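Local atomic coordinates of phosphoribosylaminoimidazole-succinocarboxamide synthase (PDB entry 4O7Y), a protein that catalyses the ATP-dependent joining of L-aspartate to carboxyaminoimidazole ribonucleotide, giving SAICAR on the de novo route to purines. Residues 93-98 against 198-203; 173-178 against 194-199. One frame throughout, in Å; residues are numbered along the deposited sequence.

Interaction 1 of 2, residues 93-98 against 198-203; sequences RNVVAG and RFWDAK. With C5P (cytidine-5'-monophosphate), chain B.
R198 lies along A97 and G98 and ends at the phosphate of the bound cytidine monophosphate. Its chain is straight from CG to NE (chi3 178°), which carries the guanidinium past the methyl of A97. There A97 CB sits 3.8 Å from R198 CD. G98 CA lies over one face of the guanidinium, 3.6 Å from R198 NH2. At the edge of the group, R198 NH1 donates to C5P O2P at 3.0 Å, while NE pairs with D211 and NH1 also with D173. Further along, W200 brings the six-membered part of its indole to the same loop. V95 CG1 is 4.0 Å from W200 CZ3, the two side chains crossing at a slant, and A97 CB is 4.4 Å from W200 CZ2, so the A97 methyl touches both R198 and W200. In the modelled conformer, one of two, R93 NH2 donates to C5P O2P at 2.7 Å and R93 NH1 to O3P; NH1 also pairs with E118. G98 has a positive phi, and a side chain there would run into R198 and the phosphate. With an alanine in place of R198, C5P O2P would probably lose one of its donors and D211 its charge partner. The chain turns at N94, and the loop that follows strand 84-93 packs against strand 197-201, while V172 of strand 169-180 touches A97, R198 and W200.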
ATOM      1  N   ARG A  93      -6.972  10.128  -6.298  1.00 15.80           N
ATOM      2  CA  ARG A  93      -5.995  11.111  -6.770  1.00 15.94           C
ATOM      3  C   ARG A  93      -6.043  11.242  -8.308  1.00 16.39           C
ATOM      4  O   ARG A  93      -5.998  10.245  -9.024  1.00 15.13           O
ATOM      5  CB  ARG A  93      -4.593  10.722  -6.273  0.50 16.37           C
ATOM      6  CG  ARG A  93      -4.612  10.009  -4.913  0.50 16.63           C
ATOM      7  CD  ARG A  93      -3.230   9.737  -4.328  0.50 17.06           C
ATOM      8  NE  ARG A  93      -2.618  10.976  -3.881  0.50 16.94           N
ATOM      9  CZ  ARG A  93      -2.271  11.285  -2.633  0.50 16.86           C
ATOM     10  NH1 ARG A  93      -2.414  10.427  -1.616  0.50 15.38           N
ATOM     11  NH2 ARG A  93      -1.731  12.479  -2.415  0.50 16.25           N
ATOM     12  N   ASN A  94      -6.181  12.477  -8.794  1.00 16.82           N
ATOM     13  CA  ASN A  94      -6.186  12.796 -10.237  1.00 17.47           C
ATOM     14  C   ASN A  94      -4.882  13.434 -10.699  1.00 17.96           C
ATOM     15  O   ASN A  94      -4.441  13.216 -11.842  1.00 17.83           O
ATOM     16  CB  ASN A  94      -7.353  13.715 -10.575  1.00 15.75           C
ATOM     17  CG  ASN A  94      -8.689  13.103 -10.182  1.00 16.94           C
ATOM     18  OD1 ASN A  94      -9.028  11.987 -10.628  1.00 17.93           O
ATOM     19  ND2 ASN A  94      -9.427  13.788  -9.318  1.00 14.93           N
ATOM     20  N   VAL A  95      -4.258  14.173  -9.784  1.00 16.85           N
ATOM     21  CA  VAL A  95      -3.065  14.965 -10.061  1.00 17.56           C
ATOM     22  C   VAL A  95      -2.058  14.686  -8.938  1.00 18.03           C
ATOM     23  O   VAL A  95      -2.468  14.599  -7.777  1.00 18.20           O
ATOM     24  CB  VAL A  95      -3.458  16.454 -10.084  1.00 17.55           C
ATOM     25  CG1 VAL A  95      -2.227  17.354 -10.119  1.00 17.74           C
ATOM     26  CG2 VAL A  95      -4.388  16.731 -11.273  1.00 16.65           C
ATOM     27  N   VAL A  96      -0.778  14.485  -9.275  1.00 17.02           N
ATOM     28  CA  VAL A  96       0.256  14.204  -8.261  1.00 18.13           C
ATOM     29  C   VAL A  96       0.448  15.383  -7.279  1.00 18.44           C
ATOM     30  O   VAL A  96       0.642  16.572  -7.667  1.00 18.13           O
ATOM     31  CB  VAL A  96       1.608  13.738  -8.891  1.00 17.39           C
ATOM     32  CG1 VAL A  96       2.670  13.553  -7.843  1.00 18.82           C
ATOM     33  CG2 VAL A  96       1.427  12.412  -9.621  1.00 17.20           C
ATOM     34  N   ALA A  97       0.385  15.044  -5.997  1.00 17.57           N
ATOM     35  CA  ALA A  97       0.577  16.030  -4.919  1.00 17.72           C
ATOM     36  C   ALA A  97       0.764  15.263  -3.606  1.00 18.43           C
ATOM     37  O   ALA A  97       0.480  14.059  -3.532  1.00 16.82           O
ATOM     38  CB  ALA A  97      -0.634  16.967  -4.826  1.00 17.51           C
ATOM     39  N   GLY A  98       1.247  15.953  -2.583  1.00 18.32           N
ATOM     40  CA  GLY A  98       1.266  15.402  -1.234  1.00 18.55           C
ATOM     41  C   GLY A  98       2.087  14.138  -1.176  1.00 18.89           C
ATOM     42  O   GLY A  98       3.142  14.045  -1.806  1.00 19.02           O
ATOM     43  N   ARG A 198      -7.859  18.390  -2.104  1.00 17.17           N
ATOM     44  CA  ARG A 198      -7.016  19.418  -2.705  1.00 17.12           C
ATOM     45  C   ARG A 198      -7.742  20.029  -3.884  1.00 18.31           C
ATOM     46  O   ARG A 198      -8.186  19.302  -4.771  1.00 18.52           O
ATOM     47  CB  ARG A 198      -5.661  18.874  -3.135  1.00 16.95           C
ATOM     48  CG  ARG A 198      -4.687  18.725  -1.964  1.00 17.72           C
ATOM     49  CD  ARG A 198      -3.304  18.308  -2.420  1.00 17.48           C
ATOM     50  NE  ARG A 198      -2.416  18.234  -1.257  1.00 18.09           N
ATOM     51  CZ  ARG A 198      -2.123  17.125  -0.591  1.00 19.10           C
ATOM     52  NH1 ARG A 198      -2.581  15.941  -0.986  1.00 20.16           N
ATOM     53  NH2 ARG A 198      -1.326  17.187   0.459  1.00 20.56           N
ATOM     54  N   PHE A 199      -7.839  21.364  -3.868  1.00 18.08           N
ATOM     55  CA  PHE A 199      -8.524  22.181  -4.871  1.00 20.85           C
ATOM     56  C   PHE A 199      -7.529  23.226  -5.387  1.00 23.19           C
ATOM     57  O   PHE A 199      -6.977  24.008  -4.598  1.00 23.38           O
ATOM     58  CB  PHE A 199      -9.680  22.980  -4.258  1.00 19.33           C
ATOM     59  CG  PHE A 199     -10.816  22.164  -3.692  1.00 20.37           C
ATOM     60  CD1 PHE A 199     -11.383  21.088  -4.395  1.00 20.20           C
ATOM     61  CD2 PHE A 199     -11.379  22.526  -2.459  1.00 19.03           C
ATOM     62  CE1 PHE A 199     -12.461  20.385  -3.863  1.00 19.75           C
ATOM     63  CE2 PHE A 199     -12.470  21.825  -1.938  1.00 19.52           C
ATOM     64  CZ  PHE A 199     -13.015  20.757  -2.644  1.00 19.45           C
ATOM     65  N   TRP A 200      -7.279  23.213  -6.692  1.00 25.59           N
ATOM     66  CA  TRP A 200      -6.372  24.174  -7.335  1.00 25.92           C
ATOM     67  C   TRP A 200      -7.120  25.046  -8.282  1.00 26.59           C
ATOM     68  O   TRP A 200      -8.037  24.592  -8.971  1.00 25.73           O
ATOM     69  CB  TRP A 200      -5.293  23.456  -8.126  1.00 24.12           C
ATOM     70  CG  TRP A 200      -4.226  22.809  -7.308  1.00 23.33           C
ATOM     71  CD1 TRP A 200      -4.147  22.711  -5.904  1.00 24.93           C
ATOM     72  CD2 TRP A 200      -3.044  22.116  -7.813  1.00 23.93           C
ATOM     73  NE1 TRP A 200      -3.019  22.039  -5.525  1.00 24.77           N
ATOM     74  CE2 TRP A 200      -2.312  21.639  -6.634  1.00 24.89           C
ATOM     75  CE3 TRP A 200      -2.541  21.834  -9.084  1.00 24.90           C
ATOM     76  CZ2 TRP A 200      -1.139  20.915  -6.748  1.00 25.12           C
ATOM     77  CZ3 TRP A 200      -1.342  21.113  -9.177  1.00 25.74           C
ATOM     78  CH2 TRP A 200      -0.669  20.661  -8.038  1.00 25.94           C
ATOM     79  N   ASP A 201      -6.745  26.321  -8.338  1.00 30.12           N
ATOM     80  CA  ASP A 201      -7.316  27.186  -9.358  1.00 29.80           C
ATOM     81  C   ASP A 201      -6.876  26.663 -10.726  1.00 30.46           C
ATOM     82  O   ASP A 201      -5.695  26.353 -10.915  1.00 30.90           O
ATOM     83  CB  ASP A 201      -6.881  28.638  -9.201  1.00 30.65           C
ATOM     84  CG  ASP A 201      -7.397  29.502 -10.342  1.00 29.67           C
ATOM     85  OD1 ASP A 201      -8.619  29.693 -10.430  1.00 28.49           O
ATOM     86  OD2 ASP A 201      -6.589  29.917 -11.182  1.00 32.83           O
ATOM     87  N   ALA A 202      -7.829  26.547 -11.654  1.00 33.23           N
ATOM     88  CA  ALA A 202      -7.539  26.068 -13.016  1.00 37.82           C
ATOM     89  C   ALA A 202      -6.491  26.936 -13.723  1.00 38.66           C
ATOM     90  O   ALA A 202      -5.553  26.400 -14.309  1.00 40.86           O
ATOM     91  CB  ALA A 202      -8.806  25.956 -13.853  1.00 35.46           C
ATOM     92  N   LYS A 203      -6.637  28.259 -13.631  1.00 41.52           N
ATOM     93  CA  LYS A 203      -5.680  29.204 -14.253  1.00 43.89           C
ATOM     94  C   LYS A 203      -4.304  29.191 -13.577  1.00 43.02           C
ATOM     95  O   LYS A 203      -3.293  28.885 -14.215  1.00 46.45           O
ATOM     96  CB  LYS A 203      -6.240  30.636 -14.271  1.00 42.06           C
ATOM     97  CG  LYS A 203      -7.558  30.813 -15.016  1.00 45.05           C
TER
HETATM   98  O3P C5P B 301      -1.888  11.371   1.228  1.00 20.52           O
HETATM   99  P   C5P B 301      -1.866  12.902   1.277  1.00 22.11           P
HETATM  100  O1P C5P B 301      -1.389  13.466   2.583  1.00 18.69           O
HETATM  101  O2P C5P B 301      -1.208  13.495   0.051  1.00 20.23           O
HETATM  102  O5' C5P B 301      -3.361  13.411   1.214  1.00 21.04           O
HETATM  103  C5' C5P B 301      -4.253  12.981   0.149  1.00 21.75           C
HETATM  104  C4' C5P B 301      -5.588  13.739   0.216  1.00 23.21           C
HETATM  105  O4' C5P B 301      -6.371  13.153   1.258  1.00 25.67           O
HETATM  106  C3' C5P B 301      -5.479  15.234   0.580  1.00 24.60           C
HETATM  107  O3' C5P B 301      -6.555  15.949  -0.042  1.00 20.78           O
HETATM  108  C2' C5P B 301      -5.675  15.289   2.078  1.00 25.30           C
HETATM  109  O2' C5P B 301      -6.251  16.539   2.495  1.00 27.94           O
HETATM  110  C1' C5P B 301      -6.630  14.121   2.292  1.00 26.61           C
HETATM  111  N1  C5P B 301      -6.478  13.494   3.613  1.00 29.95           N
HETATM  112  C2  C5P B 301      -7.448  13.742   4.639  1.00 27.69           C
HETATM  113  N3  C5P B 301      -7.309  13.159   5.860  1.00 28.16           N
HETATM  114  C4  C5P B 301      -6.258  12.341   6.097  1.00 31.24           C
HETATM  115  C5  C5P B 301      -5.282  12.093   5.119  1.00 32.53           C
HETATM  116  C6  C5P B 301      -5.416  12.682   3.862  1.00 32.32           C
HETATM  117  O2  C5P B 301      -8.425  14.486   4.419  1.00 22.93           O
HETATM  118  N4  C5P B 301      -6.126  11.762   7.314  1.00 32.35           N

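Interaction 2 of 2, residues 173-178 against 194-199; sequences DFKLEF and PDTCRF. With C5P (cytidine-5'-monophosphate), chain B.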
ATOM      1  N   ASP A 173      -6.993  15.876  -5.513  1.00 16.94           N
ATOM      2  CA  ASP A 173      -7.188  14.586  -4.814  1.00 16.98           C
ATOM      3  C   ASP A 173      -8.184  14.820  -3.682  1.00 18.04           C
ATOM      4  O   ASP A 173      -8.590  15.958  -3.462  1.00 20.03           O
ATOM      5  CB  ASP A 173      -5.857  13.966  -4.317  1.00 16.49           C
ATOM      6  CG  ASP A 173      -5.073  14.878  -3.306  1.00 15.97           C
ATOM      7  OD1 ASP A 173      -5.668  15.612  -2.493  1.00 16.85           O
ATOM      8  OD2 ASP A 173      -3.837  14.855  -3.320  1.00 17.26           O
ATOM      9  N   PHE A 174      -8.607  13.768  -2.981  1.00 17.65           N
ATOM     10  CA  PHE A 174      -9.486  13.951  -1.826  1.00 16.80           C
ATOM     11  C   PHE A 174      -9.611  12.664  -1.037  1.00 15.36           C
ATOM     12  O   PHE A 174      -9.294  11.581  -1.525  1.00 15.01           O
ATOM     13  CB  PHE A 174     -10.896  14.451  -2.232  1.00 18.13           C
ATOM     14  CG  PHE A 174     -11.643  13.506  -3.137  1.00 18.53           C
ATOM     15  CD1 PHE A 174     -12.616  12.652  -2.626  1.00 19.29           C
ATOM     16  CD2 PHE A 174     -11.381  13.470  -4.506  1.00 18.30           C
ATOM     17  CE1 PHE A 174     -13.304  11.772  -3.452  1.00 18.81           C
ATOM     18  CE2 PHE A 174     -12.081  12.599  -5.343  1.00 19.62           C
ATOM     19  CZ  PHE A 174     -13.045  11.734  -4.812  1.00 19.00           C
ATOM     20  N   LYS A 175     -10.103  12.794   0.182  1.00 14.81           N
ATOM     21  CA  LYS A 175     -10.259  11.656   1.071  1.00 14.53           C
ATOM     22  C   LYS A 175     -11.750  11.492   1.415  1.00 14.62           C
ATOM     23  O   LYS A 175     -12.449  12.481   1.739  1.00 14.02           O
ATOM     24  CB  LYS A 175      -9.451  11.856   2.353  1.00 15.75           C
ATOM     25  CG  LYS A 175      -9.503  10.680   3.347  1.00 17.41           C
ATOM     26  CD  LYS A 175     -10.675  10.798   4.340  1.00 18.96           C
ATOM     27  CE  LYS A 175     -10.469  11.935   5.366  1.00 19.82           C
ATOM     28  NZ  LYS A 175     -11.712  12.137   6.195  1.00 19.27           N
ATOM     29  N   LEU A 176     -12.186  10.230   1.387  1.00 13.19           N
ATOM     30  CA  LEU A 176     -13.516   9.813   1.769  1.00 13.56           C
ATOM     31  C   LEU A 176     -13.497   8.785   2.904  1.00 13.45           C
ATOM     32  O   LEU A 176     -12.500   8.051   3.105  1.00 12.22           O
ATOM     33  CB  LEU A 176     -14.240   9.155   0.573  1.00 13.30           C
ATOM     34  CG  LEU A 176     -14.508  10.004  -0.675  1.00 13.69           C
ATOM     35  CD1 LEU A 176     -15.251   9.138  -1.699  1.00 14.16           C
ATOM     36  CD2 LEU A 176     -15.295  11.289  -0.368  1.00 13.38           C
ATOM     37  N   GLU A 177     -14.621   8.720   3.623  1.00 14.79           N
ATOM     38  CA  GLU A 177     -14.841   7.672   4.629  1.00 14.19           C
ATOM     39  C   GLU A 177     -16.235   7.087   4.451  1.00 15.32           C
ATOM     40  O   GLU A 177     -17.144   7.733   3.892  1.00 16.11           O
ATOM     41  CB  GLU A 177     -14.645   8.203   6.049  1.00 15.86           C
ATOM     42  CG  GLU A 177     -13.278   8.855   6.294  1.00 16.78           C
ATOM     43  CD  GLU A 177     -13.007   9.141   7.765  1.00 18.87           C
ATOM     44  OE1 GLU A 177     -13.692   8.602   8.653  1.00 20.14           O
ATOM     45  OE2 GLU A 177     -12.078   9.885   8.038  1.00 20.14           O
ATOM     46  N   PHE A 178     -16.408   5.851   4.896  1.00 14.03           N
ATOM     47  CA  PHE A 178     -17.620   5.110   4.596  1.00 14.79           C
ATOM     48  C   PHE A 178     -18.030   4.333   5.828  1.00 14.76           C
ATOM     49  O   PHE A 178     -17.189   3.992   6.665  1.00 14.13           O
ATOM     50  CB  PHE A 178     -17.393   4.085   3.468  1.00 15.08           C
ATOM     51  CG  PHE A 178     -17.122   4.690   2.114  1.00 16.13           C
ATOM     52  CD1 PHE A 178     -18.176   4.916   1.214  1.00 15.77           C
ATOM     53  CD2 PHE A 178     -15.812   5.034   1.733  1.00 15.51           C
ATOM     54  CE1 PHE A 178     -17.948   5.451  -0.046  1.00 16.89           C
ATOM     55  CE2 PHE A 178     -15.579   5.594   0.478  1.00 15.29           C
ATOM     56  CZ  PHE A 178     -16.648   5.804  -0.413  1.00 15.73           C
ATOM     57  N   PRO A 194     -12.734  21.729   1.940  1.00 17.86           N
ATOM     58  CA  PRO A 194     -11.350  22.080   1.609  1.00 18.31           C
ATOM     59  C   PRO A 194     -10.326  21.536   2.632  1.00 17.80           C
ATOM     60  O   PRO A 194      -9.114  21.640   2.409  1.00 18.22           O
ATOM     61  CB  PRO A 194     -11.368  23.620   1.635  1.00 18.74           C
ATOM     62  CG  PRO A 194     -12.811  23.990   1.430  1.00 17.95           C
ATOM     63  CD  PRO A 194     -13.561  22.933   2.188  1.00 17.97           C
ATOM     64  N   ASP A 195     -10.807  20.994   3.756  1.00 18.26           N
ATOM     65  CA  ASP A 195      -9.937  20.280   4.702  1.00 18.01           C
ATOM     66  C   ASP A 195      -9.529  18.911   4.151  1.00 16.80           C
ATOM     67  O   ASP A 195      -8.386  18.473   4.349  1.00 16.56           O
ATOM     68  CB  ASP A 195     -10.646  20.035   6.046  1.00 18.96           C
ATOM     69  CG  ASP A 195     -10.386  21.127   7.088  1.00 21.39           C
ATOM     70  OD1 ASP A 195     -10.577  20.822   8.279  1.00 22.16           O
ATOM     71  OD2 ASP A 195     -10.022  22.271   6.743  1.00 22.24           O
ATOM     72  N   THR A 196     -10.469  18.252   3.469  1.00 16.25           N
ATOM     73  CA  THR A 196     -10.291  16.867   3.045  1.00 16.53           C
ATOM     74  C   THR A 196     -10.096  16.668   1.534  1.00 16.45           C
ATOM     75  O   THR A 196     -10.100  15.544   1.068  1.00 15.53           O
ATOM     76  CB  THR A 196     -11.455  15.977   3.548  1.00 16.72           C
ATOM     77  OG1 THR A 196     -12.679  16.422   2.970  1.00 16.49           O
ATOM     78  CG2 THR A 196     -11.553  16.016   5.070  1.00 15.78           C
ATOM     79  N   CYS A 197      -9.921  17.767   0.797  1.00 17.65           N
ATOM     80  CA  CYS A 197      -9.679  17.745  -0.649  1.00 18.12           C
ATOM     81  C   CYS A 197      -8.518  18.657  -0.987  1.00 17.59           C
ATOM     82  O   CYS A 197      -8.216  19.589  -0.249  1.00 18.73           O
ATOM     83  CB  CYS A 197     -10.898  18.239  -1.437  1.00 17.63           C
ATOM     84  SG  CYS A 197     -12.488  17.447  -1.083  1.00 17.33           S
ATOM     85  N   ARG A 198      -7.859  18.390  -2.104  1.00 17.17           N
ATOM     86  CA  ARG A 198      -7.016  19.418  -2.705  1.00 17.12           C
ATOM     87  C   ARG A 198      -7.742  20.029  -3.884  1.00 18.31           C
ATOM     88  O   ARG A 198      -8.186  19.302  -4.771  1.00 18.52           O
ATOM     89  CB  ARG A 198      -5.661  18.874  -3.135  1.00 16.95           C
ATOM     90  CG  ARG A 198      -4.687  18.725  -1.964  1.00 17.72           C
ATOM     91  CD  ARG A 198      -3.304  18.308  -2.420  1.00 17.48           C
ATOM     92  NE  ARG A 198      -2.416  18.234  -1.257  1.00 18.09           N
ATOM     93  CZ  ARG A 198      -2.123  17.125  -0.591  1.00 19.10           C
ATOM     94  NH1 ARG A 198      -2.581  15.941  -0.986  1.00 20.16           N
ATOM     95  NH2 ARG A 198      -1.326  17.187   0.459  1.00 20.56           N
ATOM     96  N   PHE A 199      -7.839  21.364  -3.868  1.00 18.08           N
ATOM     97  CA  PHE A 199      -8.524  22.181  -4.871  1.00 20.85           C
ATOM     98  C   PHE A 199      -7.529  23.226  -5.387  1.00 23.19           C
ATOM     99  O   PHE A 199      -6.977  24.008  -4.598  1.00 23.38           O
ATOM    100  CB  PHE A 199      -9.680  22.980  -4.258  1.00 19.33           C
ATOM    101  CG  PHE A 199     -10.816  22.164  -3.692  1.00 20.37           C
ATOM    102  CD1 PHE A 199     -11.383  21.088  -4.395  1.00 20.20           C
ATOM    103  CD2 PHE A 199     -11.379  22.526  -2.459  1.00 19.03           C
ATOM    104  CE1 PHE A 199     -12.461  20.385  -3.863  1.00 19.75           C
ATOM    105  CE2 PHE A 199     -12.470  21.825  -1.938  1.00 19.52           C
ATOM    106  CZ  PHE A 199     -13.015  20.757  -2.644  1.00 19.45           C
TER
HETATM  107  O3P C5P B 301      -1.888  11.371   1.228  1.00 20.52           O
HETATM  108  P   C5P B 301      -1.866  12.902   1.277  1.00 22.11           P
HETATM  109  O1P C5P B 301      -1.389  13.466   2.583  1.00 18.69           O
HETATM  110  O2P C5P B 301      -1.208  13.495   0.051  1.00 20.23           O
HETATM  111  O5' C5P B 301      -3.361  13.411   1.214  1.00 21.04           O
HETATM  112  C5' C5P B 301      -4.253  12.981   0.149  1.00 21.75           C
HETATM  113  C4' C5P B 301      -5.588  13.739   0.216  1.00 23.21           C
HETATM  114  O4' C5P B 301      -6.371  13.153   1.258  1.00 25.67           O
HETATM  115  C3' C5P B 301      -5.479  15.234   0.580  1.00 24.60           C
HETATM  116  O3' C5P B 301      -6.555  15.949  -0.042  1.00 20.78           O
HETATM  117  C2' C5P B 301      -5.675  15.289   2.078  1.00 25.30           C
HETATM  118  O2' C5P B 301      -6.251  16.539   2.495  1.00 27.94           O
HETATM  119  C1' C5P B 301      -6.630  14.121   2.292  1.00 26.61           C
HETATM  120  N1  C5P B 301      -6.478  13.494   3.613  1.00 29.95           N
HETATM  121  C2  C5P B 301      -7.448  13.742   4.639  1.00 27.69           C
HETATM  122  N3  C5P B 301      -7.309  13.159   5.860  1.00 28.16           N
HETATM  123  C4  C5P B 301      -6.258  12.341   6.097  1.00 31.24           C
HETATM  124  C5  C5P B 301      -5.282  12.093   5.119  1.00 32.53           C
HETATM  125  C6  C5P B 301      -5.416  12.682   3.862  1.00 32.32           C
HETATM  126  O2  C5P B 301      -8.425  14.486   4.419  1.00 22.93           O
HETATM  127  N4  C5P B 301      -6.126  11.762   7.314  1.00 32.35           N
HETATM  128  O   HOH W   1     -13.217  14.807   0.866  1.00 22.09           O
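D173 and R198 face each other on neighbouring antiparallel strands, and their side chains meet in a salt bridge. R198 NH1 meets D173 OD2 on its syn side at 2.9 Å, and OD2 lies close to the guanidinium plane, although the two flat groups are turned 72° apart. With chi1 at 60°, D173 places CG between its backbone N and carbonyl carbon, and the carboxylate can serve two partners: OD2 takes the arginine, while D173 OD1 accepts the ribose O3' of the cytidine monophosphate at 2.6 Å. Next to this polar end the backbones are close. R198 N bonds to D173 O at 2.9 Å, K175 N bonds to T196 O at 2.9 Å, and between them F174 and C197 form a non-hydrogen-bonded pair with F174 CB 3.6 Å from C197 SG. The fit is looser beside K175 and T196, where a water bridges the strands, giving a hydrogen bond to K175 O and joining T196 OG1 at 2.7 Å. The K175 side chain goes instead to the nucleotide, bent at chi2 and chi3, with K175 CE 3.4 Å from C5P O2, and its NZ turns to E177 and D190. Charged and polar side chains around a nucleotide on one face, with F174 and C197 on the other, make this antiparallel strand pair one wall of the ligand pocket in the SAICAR synthetase fold.

Interactions 1 and 2, with centres about 11 Å apart, hold different parts of one ligand. R93 and G98, with R198, meet the phosphate, whereas D173, K175, D195 and T196 meet the ribose and the base. R198 serves both contacts, and D173 ties them together a second time: D173 OD2 lies 3.3 Å from R93 NH2, a long, weak ion pair in the modelled conformer of R93, and 4.1 Å from A97 CB. The carboxylate therefore lies close to both arginines and probably offsets part of their charge beside the phosphate. S99 and R214 add further hydrogen bonds to the cytidine monophosphate, which is not a substrate of the reaction and probably marks the site of one of the enzyme's nucleotide substrates.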